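Local coordinates for fiber protein (Human adenovirus 14, PDB 3F0Y), which forms the trimeric knob at the end of the adenovirus fibre, the part that probably engages receptors on the host cell, at residues Asn75-Asp83 with Leu92-Asn100; Asn114-Tyr125 with Thr200-Asp208. All coordinates share one frame; numbering follows the deposited sequence. Where two conformers were deposited one is given.

Contact 1. Residues Asn75-Asp83 with Leu92-Asn100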
loop_
_atom_site.group_PDB
_atom_site.type_symbol
_atom_site.label_atom_id
_atom_site.label_comp_id
_atom_site.label_asym_id
_atom_site.label_seq_id
_atom_site.Cartn_x
_atom_site.Cartn_y
_atom_site.Cartn_z
ATOM N N ASN A 75 -21.788 3.323 9.358
ATOM C CA ASN A 75 -20.437 3.341 9.888
ATOM C C ASN A 75 -20.308 2.328 11.020
ATOM O O ASN A 75 -21.245 2.129 11.801
ATOM C CB ASN A 75 -20.032 4.743 10.355
ATOM C CG ASN A 75 -20.791 5.195 11.583
ATOM O OD1 ASN A 75 -20.247 5.212 12.687
ATOM N ND2 ASN A 75 -22.057 5.555 11.401
ATOM N N PHE A 76 -19.160 1.664 11.080
ATOM C CA PHE A 76 -18.851 0.777 12.190
ATOM C C PHE A 76 -17.351 0.776 12.440
ATOM O O PHE A 76 -16.555 0.870 11.501
ATOM C CB PHE A 76 -19.385 -0.640 11.944
ATOM C CG PHE A 76 -18.940 -1.256 10.645
ATOM C CD1 PHE A 76 -19.720 -1.142 9.503
ATOM C CD2 PHE A 76 -17.755 -1.976 10.572
ATOM C CE1 PHE A 76 -19.319 -1.719 8.307
ATOM C CE2 PHE A 76 -17.348 -2.556 9.378
ATOM C CZ PHE A 76 -18.132 -2.428 8.246
ATOM N N THR A 77 -16.980 0.689 13.712
ATOM C CA THR A 77 -15.596 0.858 14.128
ATOM C C THR A 77 -15.100 -0.353 14.903
ATOM O O THR A 77 -15.778 -0.840 15.808
ATOM C CB THR A 77 -15.439 2.112 15.006
ATOM O OG1 THR A 77 -15.854 3.264 14.265
ATOM C CG2 THR A 77 -13.989 2.292 15.450
ATOM N N ALA A 78 -13.924 -0.842 14.521
ATOM C CA ALA A 78 -13.206 -1.843 15.296
ATOM C C ALA A 78 -12.224 -1.093 16.185
ATOM O O ALA A 78 -11.252 -0.522 15.694
ATOM C CB ALA A 78 -12.473 -2.803 14.377
ATOM N N GLU A 79 -12.505 -1.071 17.485
ATOM C CA GLU A 79 -11.640 -0.425 18.464
ATOM C C GLU A 79 -10.753 -1.479 19.112
ATOM O O GLU A 79 -11.252 -2.412 19.739
ATOM C CB GLU A 79 -12.471 0.266 19.543
ATOM C CG GLU A 79 -13.284 1.450 19.053
ATOM C CD GLU A 79 -13.940 2.201 20.193
ATOM O OE1 GLU A 79 -14.595 1.551 21.034
ATOM O OE2 GLU A 79 -13.800 3.442 20.254
ATOM N N LEU A 80 -9.441 -1.325 18.955
ATOM C CA LEU A 80 -8.477 -2.272 19.501
ATOM C C LEU A 80 -7.624 -1.567 20.546
ATOM O O LEU A 80 -6.876 -0.645 20.226
ATOM C CB LEU A 80 -7.594 -2.845 18.390
ATOM C CG LEU A 80 -8.322 -3.383 17.153
ATOM C CD1 LEU A 80 -7.315 -3.904 16.145
ATOM C CD2 LEU A 80 -9.328 -4.467 17.523
ATOM N N PHE A 81 -7.757 -2.002 21.796
ATOM C CA PHE A 81 -7.013 -1.432 22.911
ATOM C C PHE A 81 -5.990 -2.440 23.411
ATOM O O PHE A 81 -6.290 -3.628 23.539
ATOM C CB PHE A 81 -7.968 -1.037 24.036
ATOM C CG PHE A 81 -9.005 -0.032 23.619
ATOM C CD1 PHE A 81 -10.318 -0.416 23.391
ATOM C CD2 PHE A 81 -8.658 1.296 23.427
ATOM C CE1 PHE A 81 -11.271 0.511 22.994
ATOM C CE2 PHE A 81 -9.603 2.228 23.033
ATOM C CZ PHE A 81 -10.914 1.836 22.816
ATOM N N PHE A 82 -4.784 -1.953 23.687
ATOM C CA PHE A 82 -3.679 -2.799 24.121
ATOM C C PHE A 82 -3.050 -2.232 25.389
ATOM O O PHE A 82 -2.972 -1.014 25.563
ATOM C CB PHE A 82 -2.619 -2.896 23.023
ATOM C CG PHE A 82 -3.155 -3.352 21.693
ATOM C CD1 PHE A 82 -3.718 -2.442 20.808
ATOM C CD2 PHE A 82 -3.082 -4.688 21.319
ATOM C CE1 PHE A 82 -4.212 -2.858 19.576
ATOM C CE2 PHE A 82 -3.574 -5.111 20.088
ATOM C CZ PHE A 82 -4.139 -4.195 19.217
ATOM N N ASP A 83 -2.599 -3.122 26.270
ATOM C CA ASP A 83 -1.931 -2.706 27.506
ATOM C C ASP A 83 -0.470 -2.337 27.240
ATOM O O ASP A 83 0.002 -2.429 26.104
ATOM C CB ASP A 83 -2.056 -3.790 28.594
ATOM C CG ASP A 83 -1.411 -5.113 28.203
ATOM O OD1 ASP A 83 -0.477 -5.126 27.373
ATOM O OD2 ASP A 83 -1.843 -6.150 28.747
ATOM N N LEU A 92 -12.325 -4.367 26.632
ATOM C CA LEU A 92 -12.509 -3.013 26.102
ATOM C C LEU A 92 -12.614 -2.981 24.578
ATOM O O LEU A 92 -13.171 -2.037 24.014
ATOM C CB LEU A 92 -11.349 -2.113 26.528
ATOM C CG LEU A 92 -11.135 -1.891 28.025
ATOM C CD1 LEU A 92 -9.817 -1.169 28.251
ATOM C CD2 LEU A 92 -12.294 -1.110 28.635
ATOM N N SER A 93 -12.075 -4.003 23.918
ATOM C CA SER A 93 -11.911 -3.989 22.467
ATOM C C SER A 93 -13.044 -4.689 21.733
ATOM O O SER A 93 -13.749 -5.522 22.302
ATOM C CB SER A 93 -10.583 -4.649 22.089
ATOM O OG SER A 93 -9.498 -3.987 22.707
ATOM N N SER A 94 -13.207 -4.338 20.459
ATOM C CA SER A 94 -14.158 -5.006 19.580
ATOM C C SER A 94 -13.734 -6.454 19.350
ATOM O O SER A 94 -14.564 -7.365 19.377
ATOM C CB SER A 94 -14.251 -4.272 18.241
ATOM O OG SER A 94 -14.481 -2.890 18.442
ATOM N N LEU A 95 -12.436 -6.650 19.125
ATOM C CA LEU A 95 -11.854 -7.981 18.974
ATOM C C LEU A 95 -11.776 -8.652 20.341
ATOM O O LEU A 95 -11.190 -8.101 21.272
ATOM C CB LEU A 95 -10.457 -7.882 18.354
ATOM C CG LEU A 95 -9.695 -9.185 18.087
ATOM C CD1 LEU A 95 -10.430 -10.072 17.096
ATOM C CD2 LEU A 95 -8.290 -8.867 17.587
ATOM N N LYS A 96 -12.366 -9.841 20.449
ATOM C CA LYS A 96 -12.498 -10.538 21.730
ATOM C C LYS A 96 -11.533 -11.713 21.896
ATOM O O LYS A 96 -11.500 -12.339 22.957
ATOM C CB LYS A 96 -13.939 -11.027 21.907
ATOM C CG LYS A 96 -14.986 -9.919 21.836
ATOM C CD LYS A 96 -14.704 -8.815 22.844
ATOM C CE LYS A 96 -15.847 -7.831 22.946
ATOM N NZ LYS A 96 -15.539 -6.779 23.953
ATOM N N THR A 97 -10.759 -12.005 20.853
ATOM C CA THR A 97 -9.735 -13.042 20.899
ATOM C C THR A 97 -8.366 -12.379 20.754
ATOM O O THR A 97 -8.151 -11.619 19.809
ATOM C CB THR A 97 -9.923 -14.058 19.762
ATOM O OG1 THR A 97 -11.239 -14.620 19.835
ATOM C CG2 THR A 97 -8.890 -15.174 19.858
ATOM N N PRO A 98 -7.433 -12.660 21.686
ATOM C CA PRO A 98 -6.099 -12.069 21.573
ATOM C C PRO A 98 -5.395 -12.431 20.268
ATOM O O PRO A 98 -5.658 -13.489 19.692
ATOM C CB PRO A 98 -5.340 -12.672 22.760
ATOM C CG PRO A 98 -6.379 -13.119 23.706
ATOM C CD PRO A 98 -7.553 -13.515 22.880
ATOM N N LEU A 99 -4.518 -11.546 19.809
ATOM C CA LEU A 99 -3.676 -11.832 18.657
ATOM C C LEU A 99 -2.507 -12.704 19.099
ATOM O O LEU A 99 -2.100 -12.673 20.263
ATOM C CB LEU A 99 -3.137 -10.538 18.042
ATOM C CG LEU A 99 -4.163 -9.497 17.592
ATOM C CD1 LEU A 99 -3.465 -8.186 17.258
ATOM C CD2 LEU A 99 -4.966 -10.004 16.400
ATOM N N ASN A 100 -1.979 -13.484 18.165
ATOM C CA ASN A 100 -0.751 -14.233 18.390
ATOM C C ASN A 100 0.021 -14.342 17.077
ATOM O O ASN A 100 -0.400 -13.795 16.055
ATOM C CB ASN A 100 -1.060 -15.615 18.979
ATOM C CG ASN A 100 0.044 -16.122 19.900
ATOM O OD1 ASN A 100 1.198 -16.251 19.493
ATOM N ND2 ASN A 100 -0.311 -16.415 21.145
#

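Contact 2. Residues Asn114-Tyr125 with Thr200-Asp208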
loop_
_atom_site.group_PDB
_atom_site.type_symbol
_atom_site.label_atom_id
_atom_site.label_comp_id
_atom_site.label_asym_id
_atom_site.label_seq_id
_atom_site.Cartn_x
_atom_site.Cartn_y
_atom_site.Cartn_z
ATOM N N ASN A 114 8.065 -9.888 21.727
ATOM C CA ASN A 114 8.126 -8.469 21.378
ATOM C C ASN A 114 6.783 -7.918 20.884
ATOM O O ASN A 114 6.703 -7.298 19.823
ATOM C CB ASN A 114 9.225 -8.237 20.331
ATOM C CG ASN A 114 10.614 -8.554 20.857
ATOM O OD1 ASN A 114 10.901 -8.385 22.044
ATOM N ND2 ASN A 114 11.492 -9.007 19.967
ATOM N N ALA A 115 5.735 -8.154 21.668
ATOM C CA ALA A 115 4.385 -7.698 21.327
ATOM C C ALA A 115 4.310 -6.176 21.249
ATOM O O ALA A 115 3.612 -5.626 20.396
ATOM C CB ALA A 115 3.380 -8.219 22.342
ATOM N N LYS A 116 5.044 -5.507 22.135
ATOM C CA LYS A 116 5.030 -4.048 22.217
ATOM C C LYS A 116 5.506 -3.375 20.927
ATOM O O LYS A 116 5.039 -2.289 20.585
ATOM C CB LYS A 116 5.884 -3.577 23.398
ATOM C CG LYS A 116 5.559 -2.174 23.866
ATOM C CD LYS A 116 6.187 -1.867 25.220
ATOM C CE LYS A 116 7.590 -1.332 25.080
ATOM N NZ LYS A 116 7.596 0.085 24.623
ATOM N N SER A 117 6.419 -4.022 20.207
ATOM C CA SER A 117 6.952 -3.459 18.965
ATOM C C SER A 117 6.040 -3.655 17.746
ATOM O O SER A 117 6.408 -3.275 16.639
ATOM C CB SER A 117 8.349 -4.014 18.681
ATOM O OG SER A 117 8.372 -5.421 18.783
ATOM N N PHE A 118 4.865 -4.249 17.945
ATOM C CA PHE A 118 3.809 -4.232 16.929
ATOM C C PHE A 118 2.908 -3.006 17.089
ATOM O O PHE A 118 2.104 -2.710 16.208
ATOM C CB PHE A 118 2.945 -5.494 17.013
ATOM C CG PHE A 118 3.622 -6.729 16.501
ATOM C CD1 PHE A 118 4.299 -7.580 17.366
ATOM C CD2 PHE A 118 3.569 -7.051 15.153
ATOM C CE1 PHE A 118 4.919 -8.729 16.889
ATOM C CE2 PHE A 118 4.186 -8.195 14.672
ATOM C CZ PHE A 118 4.861 -9.035 15.539
ATOM N N MET A 119 3.043 -2.303 18.211
ATOM C CA MET A 119 2.131 -1.218 18.561
ATOM C C MET A 119 2.433 0.068 17.806
ATOM O O MET A 119 3.573 0.300 17.405
ATOM C CB MET A 119 2.209 -0.929 20.060
ATOM C CG MET A 119 1.794 -2.088 20.946
ATOM S SD MET A 119 0.057 -2.500 20.731
ATOM C CE MET A 119 0.157 -3.826 19.537
ATOM N N PRO A 120 1.409 0.921 17.626
ATOM C CA PRO A 120 1.647 2.246 17.058
ATOM C C PRO A 120 2.456 3.113 18.016
ATOM O O PRO A 120 2.117 3.216 19.196
ATOM C CB PRO A 120 0.234 2.811 16.871
ATOM C CG PRO A 120 -0.602 2.081 17.848
ATOM C CD PRO A 120 -0.015 0.707 17.941
ATOM N N SER A 121 3.531 3.707 17.502
ATOM C CA SER A 121 4.424 4.535 18.302
ATOM C C SER A 121 3.678 5.676 18.986
ATOM O O SER A 121 2.944 6.421 18.338
ATOM C CB SER A 121 5.539 5.112 17.422
ATOM O OG SER A 121 6.230 6.151 18.092
ATOM N N THR A 122 3.872 5.811 20.295
ATOM C CA THR A 122 3.329 6.949 21.037
ATOM C C THR A 122 4.118 8.224 20.733
ATOM O O THR A 122 3.647 9.326 21.004
ATOM C CB THR A 122 3.318 6.695 22.556
ATOM O OG1 THR A 122 4.634 6.343 22.998
ATOM C CG2 THR A 122 2.349 5.572 22.901
ATOM N N THR A 123 5.319 8.070 20.177
ATOM C CA THR A 123 6.105 9.209 19.715
ATOM C C THR A 123 5.562 9.729 18.387
ATOM O O THR A 123 5.461 10.932 18.197
ATOM C CB THR A 123 7.596 8.851 19.561
ATOM O OG1 THR A 123 8.083 8.305 20.794
ATOM C CG2 THR A 123 8.413 10.084 19.202
ATOM N N ALA A 124 5.213 8.820 17.480
ATOM C CA ALA A 124 4.627 9.194 16.191
ATOM C C ALA A 124 3.147 9.546 16.330
ATOM O O ALA A 124 2.656 10.457 15.660
ATOM C CB ALA A 124 4.803 8.064 15.181
ATOM N N TYR A 125 2.451 8.815 17.199
ATOM C CA TYR A 125 1.006 8.951 17.390
ATOM C C TYR A 125 0.718 9.170 18.878
ATOM O O TYR A 125 0.463 8.217 19.621
ATOM C CB TYR A 125 0.295 7.704 16.850
ATOM C CG TYR A 125 0.868 7.265 15.524
ATOM C CD1 TYR A 125 1.666 6.130 15.428
ATOM C CD2 TYR A 125 0.659 8.020 14.377
ATOM C CE1 TYR A 125 2.215 5.743 14.219
ATOM C CE2 TYR A 125 1.202 7.639 13.162
ATOM C CZ TYR A 125 1.982 6.500 13.090
ATOM O OH TYR A 125 2.531 6.111 11.892
ATOM N N THR A 200 -4.793 -2.315 3.563
ATOM C CA THR A 200 -3.435 -2.290 4.087
ATOM C C THR A 200 -3.026 -0.859 4.398
ATOM O O THR A 200 -3.103 0.014 3.536
ATOM C CB THR A 200 -2.430 -2.901 3.102
ATOM O OG1 THR A 200 -2.803 -4.255 2.825
ATOM C CG2 THR A 200 -1.022 -2.881 3.690
ATOM N N PHE A 201 -2.609 -0.626 5.639
ATOM C CA PHE A 201 -2.040 0.656 6.026
ATOM C C PHE A 201 -0.753 0.449 6.801
ATOM O O PHE A 201 -0.443 -0.666 7.232
ATOM C CB PHE A 201 -3.038 1.506 6.822
ATOM C CG PHE A 201 -3.466 0.899 8.129
ATOM C CD1 PHE A 201 -2.912 1.333 9.326
ATOM C CD2 PHE A 201 -4.449 -0.080 8.167
ATOM C CE1 PHE A 201 -3.319 0.787 10.538
ATOM C CE2 PHE A 201 -4.859 -0.631 9.374
ATOM C CZ PHE A 201 -4.292 -0.196 10.561
ATOM N N TYR A 202 -0.012 1.539 6.959
ATOM C CA TYR A 202 1.304 1.496 7.579
ATOM C C TYR A 202 1.397 2.509 8.709
ATOM O O TYR A 202 0.786 3.576 8.654
ATOM C CB TYR A 202 2.385 1.764 6.528
ATOM C CG TYR A 202 2.154 1.009 5.240
ATOM C CD1 TYR A 202 2.847 -0.163 4.958
ATOM C CD2 TYR A 202 1.214 1.456 4.313
ATOM C CE1 TYR A 202 2.621 -0.858 3.779
ATOM C CE2 TYR A 202 0.983 0.772 3.138
ATOM C CZ TYR A 202 1.686 -0.383 2.876
ATOM O OH TYR A 202 1.449 -1.058 1.704
ATOM N N TYR A 203 2.155 2.158 9.740
ATOM C CA TYR A 203 2.406 3.080 10.826
ATOM C C TYR A 203 3.762 2.816 11.459
ATOM O O TYR A 203 4.278 1.697 11.406
ATOM C CB TYR A 203 1.278 3.052 11.866
ATOM C CG TYR A 203 1.026 1.729 12.562
ATOM C CD1 TYR A 203 1.838 1.303 13.609
ATOM C CD2 TYR A 203 -0.054 0.927 12.204
ATOM C CE1 TYR A 203 1.595 0.101 14.267
ATOM C CE2 TYR A 203 -0.307 -0.277 12.855
ATOM C CZ TYR A 203 0.523 -0.682 13.886
ATOM O OH TYR A 203 0.278 -1.870 14.537
ATOM N N ILE A 204 4.333 3.868 12.035
ATOM C CA ILE A 204 5.628 3.790 12.691
ATOM C C ILE A 204 5.439 3.037 13.996
ATOM O O ILE A 204 4.595 3.402 14.816
ATOM C CB ILE A 204 6.209 5.187 12.967
ATOM C CG1 ILE A 204 6.479 5.918 11.647
ATOM C CG2 ILE A 204 7.491 5.081 13.784
ATOM C CD1 ILE A 204 6.785 7.386 11.813
ATOM N N ARG A 205 6.215 1.980 14.186
ATOM C CA ARG A 205 5.985 1.108 15.325
ATOM C C ARG A 205 6.738 1.539 16.579
ATOM O O ARG A 205 7.790 2.183 16.514
ATOM C CB ARG A 205 6.260 -0.359 14.978
ATOM C CG ARG A 205 7.665 -0.710 14.539
ATOM C CD ARG A 205 7.670 -2.123 13.965
ATOM N NE ARG A 205 8.992 -2.624 13.605
ATOM C CZ ARG A 205 9.936 -2.975 14.478
ATOM N NH1 ARG A 205 9.728 -2.880 15.786
ATOM N NH2 ARG A 205 11.104 -3.424 14.040
ATOM N N GLU A 206 6.148 1.198 17.719
ATOM C CA GLU A 206 6.735 1.433 19.030
ATOM C C GLU A 206 7.986 0.572 19.164
ATOM O O GLU A 206 8.127 -0.437 18.474
ATOM C CB GLU A 206 5.702 1.065 20.105
ATOM C CG GLU A 206 6.116 1.266 21.562
ATOM C CD GLU A 206 5.936 2.688 22.061
ATOM O OE1 GLU A 206 5.889 3.628 21.243
ATOM O OE2 GLU A 206 5.844 2.864 23.293
ATOM N N ASP A 207 8.903 0.988 20.033
ATOM C CA ASP A 207 10.080 0.183 20.351
ATOM C C ASP A 207 9.808 -0.693 21.566
ATOM O O ASP A 207 9.027 -0.323 22.442
ATOM C CB ASP A 207 11.280 1.084 20.613
ATOM C CG ASP A 207 11.675 1.882 19.393
ATOM O OD1 ASP A 207 11.686 3.124 19.477
ATOM O OD2 ASP A 207 11.964 1.265 18.344
ATOM N N ASP A 208 10.459 -1.851 21.611
ATOM C CA ASP A 208 10.322 -2.774 22.740
ATOM C C ASP A 208 10.936 -2.189 24.007
ATOM O O ASP A 208 11.828 -1.341 23.947
ATOM C CB ASP A 208 10.979 -4.119 22.421
ATOM C CG ASP A 208 10.188 -4.924 21.412
ATOM O OD1 ASP A 208 9.016 -5.259 21.705
ATOM O OD2 ASP A 208 10.738 -5.225 20.330
ATOM O OXT ASP A 208 10.549 -2.551 25.119
HETATM O O HOH W 1 7.531 5.705 21.450
HETATM O O HOH W 2 4.541 4.482 24.959
#

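Contact 1. Residues Asn75-Asp83 with Leu92-Asn100
Ser93 and Ser94 press their hydroxyl ends against the backbone of Glu79-Phe81, so that a loop without regular structure holds the edge of a strand. Glu79 is held twice by one residue: its N gives a hydrogen to Ser94 OG (2.9 Å), while its O accepts from Ser94 N at 2.8 Å, in the carbonyl plane. Two residues along the strand, Phe81 N gives its hydrogen to Ser93 OG (2.8 Å), the serine just before Ser94; this hydroxyl also pairs with Leu89 O. Both serines carry OG opposite their carbonyl carbon (chi1 -58° and -51°), which turns them onto the strand; a small hydroxyl can stand in where a partner strand would offer a carbonyl.

Packing is close around this grip. The edge of the Phe81 ring meets Leu92 O, with CE1 at 3.3 Å, and Phe81 CD1 rests on Leu92 CB. Among the apolar side chains, Leu80 CD2 reaches Leu95 CB at 3.7 Å, two branched chains suited to an interior to which Leu41 also contributes. Leu95 N is buried here without a polar partner.

Toward the end of the strand the fit slackens: Leu99 CD1 approaches the edge of the Phe82 ring at CE2 from 4.2 Å, the side chains at about a right angle. On the partly exposed side polar chains join Leu92: Glu79 sends its carboxylate to Arg174, and Lys96 NZ bends back to Ser93 O (2.7 Å) and Thr90 O. Ala78 and Leu80 bond through their backbones to strand 171-180, whereas the backbone N and O of Glu79 and the N of Phe81 turn to the loop, and the Phe81 backbone also bonds Leu89: an outermost strand covered along its edge by a loop, in the antiparallel beta sandwich of the fibre knob.

Contact 2. Residues Asn114-Tyr125 with Thr200-Asp208
The loop Asn114-Tyr125 and the end of strand 199-204 meet in a single backbone bridge, Pro120 with Arg205. It is framed by Glu206 N to Met119 O (2.7 Å) and Ser121 N to Ile204 O (2.9 Å), both nearly straight; proline is tolerated at the bridge because these flanking bonds need no N-H from Pro120.

A tyrosine from each segment bonds the backbone of the other. Tyr203 OH gives its proton to Phe118 O at 2.6 Å, almost in line with the carbonyl (173°), while its ring passes obliquely by Pro120. Tyr125 OH instead accepts from Ile204 N at 2.9 Å. Ser121 OG receives Ala124 N in an ST motif, and Ala124 CB lies against Ile204 CB.

Charge gathers toward the C-terminus. Glu206 swings CG away from its backbone N (chi1 -179°) and bends at chi2, and Thr122 N meets OE1 from above the carboxylate plane (3.1 Å). Its OE2 forms a salt bridge with Lys116 NZ and bonds Tyr171 OH; one water links OE2 to Thr122 OG1, and another links OE1 to Thr123 OG1. Lys116 NZ also donates to Asp207 O at 2.6 Å. Ser117 OG lies 2.8 Å from Asp208 OD2 and is hydrogen-bonded to Lys47 NZ.

Strand 151-160 packs on Pro120 and Tyr125 through Leu160, strand 39-48 supports Phe118, and Asp207 pairs with Lys102 of a second subunit.

Overall arrangement
Contact 1 lies in the buried interior near the centre of the chain, whereas contact 2 is partly buried, farther out, and reaches a neighbouring subunit of the trimer. Each fastens an irregular segment to an outermost strand, but of different sheets: strand 73-82 is in the sheet with 171-180, strand 199-204 in the one with 51-60. The chemistry follows the location. Serine hydroxyls and apolar side chains serve the inner site; tyrosine hydroxyls, a salt-bridge network and bound water appear at the outer one, beside the C-terminus. The two touch where Met119 SD packs 3.5 Å from Phe82 CG, linking the C-terminal end of strand 73-82 to the loop 114-125.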